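Local coordinates for protein dihydrodipicolinate synthase (Agrobacterium tumefaciens, PDB 3B4U) that probably catalyses, as dihydrodipicolinate synthases do, the condensation of pyruvate with aspartate semialdehyde on the pathway to lysine, at residues F5-A10 with E220-A225; G193-L198 with P232-L237; S211-F216 with D236-L241. All coordinates share one frame; numbering follows the deposited sequence.

Contact 1 of 3, residues F5-A10 with E220-A225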
ATOM      1  N   PHE B   5      23.401   7.384  14.028  1.00  9.60           N
ATOM      2  CA  PHE B   5      22.527   7.864  12.971  1.00  9.11           C
ATOM      3  C   PHE B   5      22.272   9.364  13.071  1.00  8.25           C
ATOM      4  O   PHE B   5      22.398  10.092  12.070  1.00  9.36           O
ATOM      5  CB  PHE B   5      21.218   7.062  13.001  1.00  7.76           C
ATOM      6  CG  PHE B   5      20.250   7.466  11.925  1.00  7.87           C
ATOM      7  CD1 PHE B   5      20.293   6.880  10.681  1.00  7.51           C
ATOM      8  CD2 PHE B   5      19.317   8.463  12.151  1.00  7.40           C
ATOM      9  CE1 PHE B   5      19.429   7.273   9.681  1.00  7.72           C
ATOM     10  CE2 PHE B   5      18.416   8.849  11.169  1.00  7.26           C
ATOM     11  CZ  PHE B   5      18.490   8.253   9.922  1.00  7.87           C
ATOM     12  N   GLY B   6      21.900   9.838  14.250  1.00  7.66           N
ATOM     13  CA  GLY B   6      21.690  11.259  14.476  1.00  7.86           C
ATOM     14  C   GLY B   6      20.290  11.712  14.087  1.00  6.79           C
ATOM     15  O   GLY B   6      19.301  11.008  14.289  1.00  7.83           O
ATOM     16  N   LEU B   7      20.223  12.921  13.555  1.00  6.73           N
ATOM     17  CA  LEU B   7      18.963  13.531  13.151  1.00  6.44           C
ATOM     18  C   LEU B   7      18.839  13.503  11.635  1.00  6.25           C
ATOM     19  O   LEU B   7      19.692  14.039  10.923  1.00  6.97           O
ATOM     20  CB  LEU B   7      18.883  14.991  13.642  1.00  6.75           C
ATOM     21  CG  LEU B   7      17.622  15.719  13.214  1.00  7.32           C
ATOM     22  CD1 LEU B   7      16.342  14.990  13.695  1.00  8.00           C
ATOM     23  CD2 LEU B   7      17.631  17.170  13.690  1.00  8.37           C
ATOM     24  N   SER B   8      17.745  12.937  11.156  1.00  5.86           N
ATOM     25  CA  SER B   8      17.402  13.021   9.753  1.00  6.21           C
ATOM     26  C   SER B   8      16.073  13.760   9.616  1.00  6.38           C
ATOM     27  O   SER B   8      15.148  13.456  10.344  1.00  7.31           O
ATOM     28  CB  SER B   8      17.307  11.605   9.176  1.00  6.49           C
ATOM     29  OG  SER B   8      17.237  11.628   7.756  1.00  6.29           O
ATOM     30  N   ALA B   9      15.954  14.702   8.671  1.00  6.11           N
ATOM     31  CA  ALA B   9      14.650  15.278   8.373  1.00  6.51           C
ATOM     32  C   ALA B   9      13.818  14.268   7.636  1.00  6.52           C
ATOM     33  O   ALA B   9      14.290  13.665   6.662  1.00  6.95           O
ATOM     34  CB  ALA B   9      14.796  16.524   7.534  1.00  8.29           C
ATOM     35  N   ALA B  10      12.567  14.084   8.049  1.00  6.11           N
ATOM     36  CA  ALA B  10      11.596  13.307   7.278  1.00  6.68           C
ATOM     37  C   ALA B  10      11.109  14.299   6.224  1.00  5.81           C
ATOM     38  O   ALA B  10      10.100  14.978   6.384  1.00  5.69           O
ATOM     39  CB  ALA B  10      10.443  12.816   8.187  1.00  7.96           C
ATOM     40  N   GLU B 220      15.897  22.593  17.385  1.00  7.83           N
ATOM     41  CA  GLU B 220      15.185  22.143  18.567  1.00  7.97           C
ATOM     42  C   GLU B 220      15.075  20.619  18.613  1.00  7.79           C
ATOM     43  O   GLU B 220      15.269  19.977  19.645  1.00  7.86           O
ATOM     44  CB  GLU B 220      13.779  22.768  18.639  1.00  8.50           C
ATOM     45  CG  GLU B 220      13.772  24.273  18.893  1.00  9.20           C
ATOM     46  CD  GLU B 220      14.056  25.158  17.698  1.00 11.74           C
ATOM     47  OE1 GLU B 220      14.257  24.663  16.563  1.00 10.59           O
ATOM     48  OE2 GLU B 220      14.088  26.385  17.917  1.00 13.24           O
ATOM     49  N   VAL B 221      14.789  20.011  17.473  1.00  7.49           N
ATOM     50  CA  VAL B 221      14.739  18.552  17.404  1.00  7.13           C
ATOM     51  C   VAL B 221      16.137  17.961  17.578  1.00  7.28           C
ATOM     52  O   VAL B 221      16.277  16.921  18.203  1.00  7.14           O
ATOM     53  CB  VAL B 221      14.025  18.036  16.137  1.00  7.55           C
ATOM     54  CG1 VAL B 221      14.011  16.520  16.129  1.00  8.23           C
ATOM     55  CG2 VAL B 221      12.582  18.580  16.060  1.00  8.65           C
ATOM     56  N   ARG B 222      17.172  18.600  17.030  1.00  7.12           N
ATOM     57  CA  ARG B 222      18.524  18.078  17.212  1.00  7.37           C
ATOM     58  C   ARG B 222      18.904  17.946  18.687  1.00  7.32           C
ATOM     59  O   ARG B 222      19.522  16.975  19.096  1.00  7.28           O
ATOM     60  CB  ARG B 222      19.532  18.939  16.445  1.00  8.03           C
ATOM     61  CG  ARG B 222      20.914  18.337  16.484  1.00  8.89           C
ATOM     62  CD  ARG B 222      21.986  19.206  15.821  1.00  9.80           C
ATOM     63  NE  ARG B 222      23.301  18.598  16.028  1.00 12.11           N
ATOM     64  CZ  ARG B 222      23.802  17.571  15.364  1.00 12.53           C
ATOM     65  NH1 ARG B 222      23.185  17.031  14.298  1.00 12.66           N
ATOM     66  NH2 ARG B 222      24.951  17.066  15.781  1.00 14.00           N
ATOM     67  N   ALA B 223      18.500  18.926  19.486  1.00  7.96           N
ATOM     68  CA  ALA B 223      18.838  18.892  20.915  1.00  7.85           C
ATOM     69  C   ALA B 223      18.233  17.659  21.565  1.00  8.12           C
ATOM     70  O   ALA B 223      18.809  17.105  22.497  1.00  9.55           O
ATOM     71  CB  ALA B 223      18.371  20.155  21.579  1.00  9.56           C
ATOM     72  N   MET B 224      17.079  17.218  21.086  1.00  7.21           N
ATOM     73  CA  MET B 224      16.421  16.028  21.588  1.00  7.03           C
ATOM     74  C   MET B 224      17.044  14.744  21.015  1.00  7.34           C
ATOM     75  O   MET B 224      17.424  13.836  21.752  1.00  8.19           O
ATOM     76  CB  MET B 224      14.933  16.059  21.218  1.00  7.50           C
ATOM     77  CG  MET B 224      14.171  17.275  21.725  1.00  7.32           C
ATOM     78  SD  MET B 224      12.476  17.546  20.892  1.00  4.71           S
ATOM     79  CE  MET B 224      11.537  16.305  21.867  1.00 11.91           C
ATOM     80  N   ALA B 225      17.157  14.682  19.695  1.00  6.89           N
ATOM     81  CA  ALA B 225      17.513  13.464  18.959  1.00  7.65           C
ATOM     82  C   ALA B 225      18.982  13.131  19.092  1.00  7.54           C
ATOM     83  O   ALA B 225      19.342  11.956  19.053  1.00  7.79           O
ATOM     84  CB  ALA B 225      17.163  13.634  17.463  1.00  8.01           C
TER

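Contact 2 of 3, residues G193-L198 with P232-L237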
ATOM      1  N   GLY B 193      10.134   7.884  16.828  1.00  6.63           N
ATOM      2  CA  GLY B 193       9.183   8.803  16.193  1.00  7.30           C
ATOM      3  C   GLY B 193       8.383   9.659  17.161  1.00  8.82           C
ATOM      4  O   GLY B 193       8.110  10.814  16.873  1.00 10.65           O
ATOM      5  N   ASP B 194       8.040   9.155  18.331  1.00  8.26           N
ATOM      6  CA  ASP B 194       7.167   9.879  19.269  1.00  8.73           C
ATOM      7  C   ASP B 194       7.994  10.864  20.062  1.00  7.80           C
ATOM      8  O   ASP B 194       8.825  10.487  20.876  1.00  8.86           O
ATOM      9  CB  ASP B 194       6.499   8.856  20.187  1.00  9.78           C
ATOM     10  CG  ASP B 194       5.366   9.412  21.039  1.00 11.56           C
ATOM     11  OD1 ASP B 194       4.941  10.564  20.815  1.00 14.77           O
ATOM     12  OD2 ASP B 194       4.912   8.666  21.946  1.00 14.26           O
ATOM     13  N   GLU B 195       7.761  12.150  19.807  1.00  8.11           N
ATOM     14  CA  GLU B 195       8.608  13.213  20.378  1.00  8.87           C
ATOM     15  C   GLU B 195       8.647  13.178  21.889  1.00  9.45           C
ATOM     16  O   GLU B 195       9.697  13.440  22.450  1.00 10.32           O
ATOM     17  CB  GLU B 195       8.111  14.587  19.921  1.00  8.95           C
ATOM     18  CG  GLU B 195       8.511  14.921  18.529  1.00 11.28           C
ATOM     19  CD  GLU B 195       7.675  14.287  17.507  1.00 12.72           C
ATOM     20  OE1 GLU B 195       6.570  13.690  17.800  1.00 12.79           O
ATOM     21  OE2 GLU B 195       8.137  14.425  16.331  1.00 16.21           O
ATOM     22  N   ARG B 196       7.557  12.829  22.547  1.00  9.20           N
ATOM     23  CA  ARG B 196       7.576  12.769  24.001  1.00 10.65           C
ATOM     24  C   ARG B 196       8.597  11.810  24.573  1.00  9.74           C
ATOM     25  O   ARG B 196       9.087  12.011  25.697  1.00 10.05           O
ATOM     26  CB  ARG B 196       6.197  12.486  24.571  1.00 12.52           C
ATOM     27  CG  ARG B 196       5.742  11.140  24.299  1.00 12.93           C
ATOM     28  CD  ARG B 196       4.361  10.832  24.914  1.00 14.83           C
ATOM     29  NE  ARG B 196       3.871   9.625  24.269  1.00 15.05           N
ATOM     30  CZ  ARG B 196       2.813   8.892  24.593  1.00 16.86           C
ATOM     31  NH1 ARG B 196       2.079   9.183  25.637  1.00 18.67           N
ATOM     32  NH2 ARG B 196       2.525   7.823  23.855  1.00 17.69           N
ATOM     33  N   ASP B 197       8.946  10.756  23.821  1.00  8.70           N
ATOM     34  CA  ASP B 197       9.950   9.797  24.312  1.00  8.50           C
ATOM     35  C   ASP B 197      11.270   9.820  23.591  1.00  7.46           C
ATOM     36  O   ASP B 197      12.126   9.016  23.887  1.00  7.82           O
ATOM     37  CB  ASP B 197       9.374   8.402  24.305  1.00 10.96           C
ATOM     38  CG  ASP B 197       8.332   8.224  25.431  1.00 11.49           C
ATOM     39  OD1 ASP B 197       8.449   8.814  26.527  1.00 11.98           O
ATOM     40  OD2 ASP B 197       7.449   7.448  25.230  1.00 13.66           O
ATOM     41  N   LEU B 198      11.471  10.793  22.703  1.00  7.59           N
ATOM     42  CA  LEU B 198      12.697  10.873  21.926  1.00  7.19           C
ATOM     43  C   LEU B 198      13.925  11.125  22.789  1.00  6.97           C
ATOM     44  O   LEU B 198      14.866  10.353  22.779  1.00  6.87           O
ATOM     45  CB  LEU B 198      12.550  11.934  20.843  1.00  6.89           C
ATOM     46  CG  LEU B 198      13.812  12.239  20.017  1.00  6.96           C
ATOM     47  CD1 LEU B 198      14.366  10.989  19.368  1.00  6.92           C
ATOM     48  CD2 LEU B 198      13.438  13.322  19.002  1.00  7.68           C
ATOM     49  N   PRO B 232       9.829  20.307  26.189  1.00  7.52           N
ATOM     50  CA  PRO B 232       8.387  20.271  26.355  1.00  7.59           C
ATOM     51  C   PRO B 232       7.596  21.056  25.315  1.00  6.98           C
ATOM     52  O   PRO B 232       6.462  20.697  25.014  1.00  7.62           O
ATOM     53  CB  PRO B 232       8.191  20.834  27.768  1.00  8.13           C
ATOM     54  CG  PRO B 232       9.433  20.383  28.485  1.00  8.26           C
ATOM     55  CD  PRO B 232      10.515  20.621  27.457  1.00  8.27           C
ATOM     56  N   ARG B 233       8.170  22.097  24.742  1.00  7.52           N
ATOM     57  CA  ARG B 233       7.459  22.872  23.725  1.00  7.84           C
ATOM     58  C   ARG B 233       7.144  22.020  22.491  1.00  7.14           C
ATOM     59  O   ARG B 233       6.106  22.160  21.879  1.00  7.66           O
ATOM     60  CB  ARG B 233       8.291  24.061  23.264  1.00  8.12           C
ATOM     61  CG  ARG B 233       8.684  25.065  24.334  1.00  8.43           C
ATOM     62  CD  ARG B 233       9.632  26.085  23.774  1.00  9.32           C
ATOM     63  NE  ARG B 233      10.876  25.440  23.331  1.00  9.28           N
ATOM     64  CZ  ARG B 233      11.816  26.034  22.611  1.00 10.78           C
ATOM     65  NH1 ARG B 233      11.739  27.320  22.308  1.00 11.06           N
ATOM     66  NH2 ARG B 233      12.859  25.331  22.211  1.00 10.76           N
ATOM     67  N   ILE B 234       8.074  21.146  22.105  1.00  7.29           N
ATOM     68  CA  ILE B 234       7.889  20.282  20.949  1.00  8.02           C
ATOM     69  C   ILE B 234       6.788  19.267  21.231  1.00  7.83           C
ATOM     70  O   ILE B 234       5.932  18.992  20.406  1.00  7.68           O
ATOM     71  CB  ILE B 234       9.228  19.580  20.607  1.00  7.82           C
ATOM     72  CG1 ILE B 234      10.273  20.609  20.156  1.00  9.82           C
ATOM     73  CG2 ILE B 234       9.036  18.475  19.545  1.00  8.82           C
ATOM     74  CD1 ILE B 234      10.097  21.133  18.738  1.00 12.46           C
ATOM     75  N   VAL B 235       6.799  18.688  22.433  1.00  7.40           N
ATOM     76  CA  VAL B 235       5.754  17.744  22.841  1.00  7.88           C
ATOM     77  C   VAL B 235       4.390  18.419  22.761  1.00  8.19           C
ATOM     78  O   VAL B 235       3.433  17.884  22.194  1.00  7.91           O
ATOM     79  CB  VAL B 235       6.038  17.192  24.248  1.00  8.43           C
ATOM     80  CG1 VAL B 235       4.861  16.318  24.740  1.00  9.28           C
ATOM     81  CG2 VAL B 235       7.354  16.439  24.250  1.00  9.98           C
ATOM     82  N   ASP B 236       4.304  19.623  23.307  1.00  7.50           N
ATOM     83  CA  ASP B 236       3.056  20.373  23.275  1.00  7.98           C
ATOM     84  C   ASP B 236       2.613  20.701  21.850  1.00  7.63           C
ATOM     85  O   ASP B 236       1.450  20.584  21.528  1.00  8.24           O
ATOM     86  CB  ASP B 236       3.183  21.689  24.052  1.00  7.55           C
ATOM     87  CG  ASP B 236       3.201  21.515  25.556  1.00  9.29           C
ATOM     88  OD1 ASP B 236       2.971  20.419  26.103  1.00  9.99           O
ATOM     89  OD2 ASP B 236       3.419  22.566  26.204  1.00 11.21           O
ATOM     90  N   LEU B 237       3.552  21.099  20.997  1.00  7.43           N
ATOM     91  CA  LEU B 237       3.193  21.402  19.623  1.00  8.10           C
ATOM     92  C   LEU B 237       2.563  20.198  18.954  1.00  8.04           C
ATOM     93  O   LEU B 237       1.548  20.321  18.278  1.00  8.46           O
ATOM     94  CB  LEU B 237       4.409  21.864  18.837  1.00  8.38           C
ATOM     95  CG  LEU B 237       4.131  22.194  17.370  1.00  9.58           C
ATOM     96  CD1 LEU B 237       3.166  23.393  17.289  1.00 11.62           C
ATOM     97  CD2 LEU B 237       5.412  22.456  16.647  1.00 10.78           C
TER

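Contact 3 of 3, residues S211-F216 with D236-L241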
ATOM      1  N   SER B 211      12.637  12.744  11.551  1.00  6.02           N
ATOM      2  CA  SER B 211      11.671  13.637  12.198  1.00  6.63           C
ATOM      3  C   SER B 211      10.933  14.552  11.244  1.00  6.11           C
ATOM      4  O   SER B 211      11.567  15.289  10.489  1.00  6.57           O
ATOM      5  CB  SER B 211      12.417  14.487  13.217  1.00  6.99           C
ATOM      6  OG  SER B 211      11.621  15.591  13.661  1.00  7.10           O
ATOM      7  N   GLY B 212       9.613  14.587  11.334  1.00  6.04           N
ATOM      8  CA  GLY B 212       8.816  15.534  10.582  1.00  6.69           C
ATOM      9  C   GLY B 212       8.934  16.966  11.093  1.00  6.62           C
ATOM     10  O   GLY B 212       9.033  17.906  10.313  1.00  6.30           O
ATOM     11  N   VAL B 213       8.940  17.143  12.408  1.00  6.64           N
ATOM     12  CA  VAL B 213       9.079  18.458  12.996  1.00  7.48           C
ATOM     13  C   VAL B 213      10.413  19.088  12.644  1.00  6.40           C
ATOM     14  O   VAL B 213      10.506  20.305  12.561  1.00  7.19           O
ATOM     15  CB  VAL B 213       8.816  18.401  14.543  1.00  7.53           C
ATOM     16  CG1 VAL B 213       9.189  19.698  15.218  1.00  8.84           C
ATOM     17  CG2 VAL B 213       7.352  17.999  14.803  1.00 10.55           C
ATOM     18  N   ALA B 214      11.439  18.274  12.399  1.00  6.28           N
ATOM     19  CA  ALA B 214      12.742  18.772  12.010  1.00  6.99           C
ATOM     20  C   ALA B 214      12.741  19.469  10.644  1.00  6.63           C
ATOM     21  O   ALA B 214      13.726  20.117  10.319  1.00  7.58           O
ATOM     22  CB  ALA B 214      13.795  17.643  12.013  1.00  7.60           C
ATOM     23  N   ASN B 215      11.653  19.396   9.885  1.00  6.39           N
ATOM     24  CA  ASN B 215      11.542  20.220   8.672  1.00  6.73           C
ATOM     25  C   ASN B 215      11.428  21.710   8.997  1.00  6.64           C
ATOM     26  O   ASN B 215      11.715  22.526   8.125  1.00  7.37           O
ATOM     27  CB  ASN B 215      10.310  19.837   7.865  1.00  6.25           C
ATOM     28  CG  ASN B 215      10.477  18.553   7.090  1.00  5.73           C
ATOM     29  OD1 ASN B 215      11.113  18.551   6.028  1.00  6.25           O
ATOM     30  ND2 ASN B 215       9.892  17.490   7.583  1.00  6.64           N
ATOM     31  N   PHE B 216      11.032  22.076  10.218  1.00  6.34           N
ATOM     32  CA  PHE B 216      10.799  23.476  10.550  1.00  6.93           C
ATOM     33  C   PHE B 216      11.294  23.902  11.911  1.00  7.40           C
ATOM     34  O   PHE B 216      11.262  25.100  12.169  1.00  8.23           O
ATOM     35  CB  PHE B 216       9.326  23.874  10.313  1.00  7.26           C
ATOM     36  CG  PHE B 216       8.370  23.125  11.174  1.00  6.76           C
ATOM     37  CD1 PHE B 216       8.049  23.591  12.446  1.00  7.78           C
ATOM     38  CD2 PHE B 216       7.765  21.973  10.741  1.00  6.86           C
ATOM     39  CE1 PHE B 216       7.201  22.902  13.265  1.00  8.31           C
ATOM     40  CE2 PHE B 216       6.911  21.277  11.570  1.00  7.85           C
ATOM     41  CZ  PHE B 216       6.625  21.752  12.843  1.00  8.09           C
ATOM     42  N   ASP B 236       4.304  19.623  23.307  1.00  7.50           N
ATOM     43  CA  ASP B 236       3.056  20.373  23.275  1.00  7.98           C
ATOM     44  C   ASP B 236       2.613  20.701  21.850  1.00  7.63           C
ATOM     45  O   ASP B 236       1.450  20.584  21.528  1.00  8.24           O
ATOM     46  CB  ASP B 236       3.183  21.689  24.052  1.00  7.55           C
ATOM     47  CG  ASP B 236       3.201  21.515  25.556  1.00  9.29           C
ATOM     48  OD1 ASP B 236       2.971  20.419  26.103  1.00  9.99           O
ATOM     49  OD2 ASP B 236       3.419  22.566  26.204  1.00 11.21           O
ATOM     50  N   LEU B 237       3.552  21.099  20.997  1.00  7.43           N
ATOM     51  CA  LEU B 237       3.193  21.402  19.623  1.00  8.10           C
ATOM     52  C   LEU B 237       2.563  20.198  18.954  1.00  8.04           C
ATOM     53  O   LEU B 237       1.548  20.321  18.278  1.00  8.46           O
ATOM     54  CB  LEU B 237       4.409  21.864  18.837  1.00  8.38           C
ATOM     55  CG  LEU B 237       4.131  22.194  17.370  1.00  9.58           C
ATOM     56  CD1 LEU B 237       3.166  23.393  17.289  1.00 11.62           C
ATOM     57  CD2 LEU B 237       5.412  22.456  16.647  1.00 10.78           C
ATOM     58  N   VAL B 238       3.179  19.039  19.120  1.00  7.94           N
ATOM     59  CA  VAL B 238       2.670  17.841  18.469  1.00  8.61           C
ATOM     60  C   VAL B 238       1.252  17.521  18.955  1.00  9.09           C
ATOM     61  O   VAL B 238       0.381  17.160  18.167  1.00  9.88           O
ATOM     62  CB  VAL B 238       3.645  16.679  18.653  1.00  9.18           C
ATOM     63  CG1 VAL B 238       3.018  15.344  18.191  1.00 10.91           C
ATOM     64  CG2 VAL B 238       4.955  16.993  17.906  1.00 10.73           C
ATOM     65  N   VAL B 239       0.961  17.719  20.241  1.00  8.74           N
ATOM     66  CA  VAL B 239      -0.404  17.514  20.720  1.00 10.66           C
ATOM     67  C   VAL B 239      -1.355  18.525  20.125  1.00 11.00           C
ATOM     68  O   VAL B 239      -2.449  18.188  19.698  1.00 11.71           O
ATOM     69  CB  VAL B 239      -0.513  17.591  22.286  1.00 10.47           C
ATOM     70  CG1 VAL B 239      -1.973  17.483  22.714  1.00 12.61           C
ATOM     71  CG2 VAL B 239       0.285  16.493  22.866  1.00 10.78           C
ATOM     72  N   GLU B 240      -0.981  19.792  20.141  1.00 11.55           N
ATOM     73  CA  GLU B 240      -1.857  20.848  19.607  1.00 11.97           C
ATOM     74  C   GLU B 240      -2.197  20.590  18.145  1.00 12.09           C
ATOM     75  O   GLU B 240      -3.296  20.914  17.681  1.00 14.33           O
ATOM     76  CB  GLU B 240      -1.188  22.214  19.749  1.00 12.78           C
ATOM     77  CG  GLU B 240      -0.999  22.657  21.163  1.00 13.68           C
ATOM     78  CD  GLU B 240      -2.255  23.138  21.859  1.00 14.47           C
ATOM     79  OE1 GLU B 240      -3.206  23.548  21.173  1.00 17.24           O
ATOM     80  OE2 GLU B 240      -2.265  23.138  23.114  1.00 16.50           O
ATOM     81  N   LEU B 241      -1.289  19.967  17.413  1.00 12.08           N
ATOM     82  CA  LEU B 241      -1.515  19.694  16.019  1.00 12.67           C
ATOM     83  C   LEU B 241      -2.351  18.439  15.774  1.00 12.74           C
ATOM     84  O   LEU B 241      -2.726  18.175  14.630  1.00 13.32           O
ATOM     85  CB  LEU B 241      -0.200  19.594  15.231  1.00 12.85           C
ATOM     86  CG  LEU B 241       0.666  20.879  15.227  1.00 13.16           C
ATOM     87  CD1 LEU B 241       2.014  20.604  14.535  1.00 14.49           C
ATOM     88  CD2 LEU B 241      -0.075  22.068  14.611  1.00 15.51           C
TER

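Contact 1 of 3, residues F5-A10 with E220-A225
Arg222 NH1, at the far end of a side chain whose CB packs on Leu7, is gripped by two acceptors: the carbonyl O of Gly37 and the carboxylate of Asp39. The same Asp39 oxygen, OD2, accepts a bond from Leu7 N, tying strand and helix together through one carboxylate. The fold is a TIM barrel, and here its first strand, 6-10, is covered on the outside by helix 218-225, which follows the last strand. The axes of the two short segments approach to 7.9 Å and run at 141°, closer to antiparallel than to perpendicular.

Leu7 carries the packing, and its forked end suits a helix surface because each branch finds a separate site. With CG opposite the backbone N (chi1 178°), the side chain reaches toward the helix, and chi2 then splits the fork, CD1 going to Val221 and Ala225 and CD2 to the backbone of Arg222. Branch CD1 sits 3.7 Å from Val221 CG1 and 4.1 Å from Ala225 CB, two residues one turn apart; the small alanine lets the backbones close in, with Leu7 CA and Ala225 CA 6.0 Å apart. The Leu7 and Val221 side chains cross nearly perpendicular to each other.

Gly6 occupies a conformation with phi 85°, where having no CB avoids pressing on the carbonyl O of Phe5. Arg222, extended from CG to NE, spends its aliphatic length reaching the acceptors around Asp39, while its root stays against the leucine. There Leu7 CD2 touches Arg222 N at 3.7 Å and Arg222 CB at 3.8 Å.

Contact 2 of 3, residues G193-L198 with P232-L237
Ile234 and Val235, neighbours on helix 232-240, press their methyls against Glu195 and Arg196 of helix 195-203. No hydrogen bond crosses; the meeting is made mainly by carbon atoms, including the aliphatic parts of two charged side chains. Ile234 CG2 rests 3.7 Å from Glu195 CG, the two side chains crossing at about a right angle. The glutamate suits this place by being two-natured: CB and CG supply an apolar surface for the isoleucine, and a bend at chi2 carries the carboxylate away from it. Beside this pair, Val235 CG2 lies 3.7 Å from Arg196 CA, and both valine methyls reach Arg196 CB at 4.1 Å. A short beta-branched residue suits the 5.4 Å approach of Arg196 CA and Val235 CA, one methyl lying on the main chain and both against the arginine CB.

Behind this first shell, Asp194 fixes the arginine. Its OD2 accepts from Arg196 NE at 2.7 Å in a nearly straight salt bridge (165° at the hydrogen), on the syn side, tilted 25° out of the carboxylate plane though in the guanidinium plane; Arg196 NH2 adds a weak bond to the same oxygen. With CG placed between its backbone N and carbonyl carbon (chi1 70°), Arg196 extends along its own turn toward Asp194 and leaves CB for the valine. Asp194 O also accepts from Asp197 N (3.0 Å), a bond of the turn that carries Arg196.

The contact thus joins the helix following the seventh barrel strand, 189-192, to the first helix of the C-terminal helical region. Ile234 also touches Met224 of helix 218-225 and Phe289 of helix 275-289, so the isoleucine lies where several helices converge.

Contact 3 of 3, residues S211-F216 with D236-L241
Phe216 offers Leu237 the edge of its ring while a carbonyl oxygen of its own loop sits over a face: Val213 O lies 3.6 Å above the plane of the Phe216 ring, near its centre. That oxygen also accepts from Phe216 N at 3.0 Å, a bond of the turn. The torsion that brings the ring beneath the turn is chi1, 63°, which sets CG between the backbone N and carbonyl carbon. Across the contact, Leu237 CD2 approaches near the ring plane, 3.9 Å from Phe216 CE1, the two side chains pointing at each other from opposite directions. A flat ring suits this site because it can slip under the turn with one face toward Val213 O and still present its edge to the leucine.

A second apolar pair lies alongside. Val213 CG2 and Val238 CG2 touch at 4.0 Å. With Val213 CA and Val238 CA 8.5 Å apart, the two valines just meet through one methyl each.

The loop, a 3-10 turn at 213-215, is braced by polar bonds. Ser211 OG accepts from Ala214 N at 3.0 Å, an ST motif that ends strand 208-211 in a turn. Gly212 O takes two bonds from one residue, Asn215 N and Asn215 ND2, the latter at 2.9 Å and 159°. Asn215 ND2 also bonds to Ala10 O, and Asn215 OD1 accepts from Thr12 N and pairs with His29 NE2.

The last barrel strand thus passes through this loop to helix 218-225, with helix 232-240 packed against the loop. On the barrel side Val213 touches Val221 of helix 218-225, while Phe216 touches Leu253 of helix 246-258 and Phe285 of helix 275-289, linking the loop to the C-terminal helices.

How the contacts relate
Contacts 2 and 3 both use helix 232-240, sharing Asp236 and Leu237, and their centres are about 8 Å apart; Glu195 OE1 lies 3.7 Å from Val238 CG2 between them. Contact 1, centred about 12 Å from each, is the barrel-side member. Met224 SD, 3.8 Å from Ile234 CG2, joins it to contact 2, and strand pairing through Ser8 O and Ser211 N (2.9 Å) to contact 3. Together they connect the first and last strands, and the helix after the seventh, with the C-terminal helices. In this family the Schiff-base lysine lies on the sixth strand, here 165-170, whose Asp170 is backbone-bonded to Gly193; loop 211-216 lies at the barrel's C-terminal, active-site end.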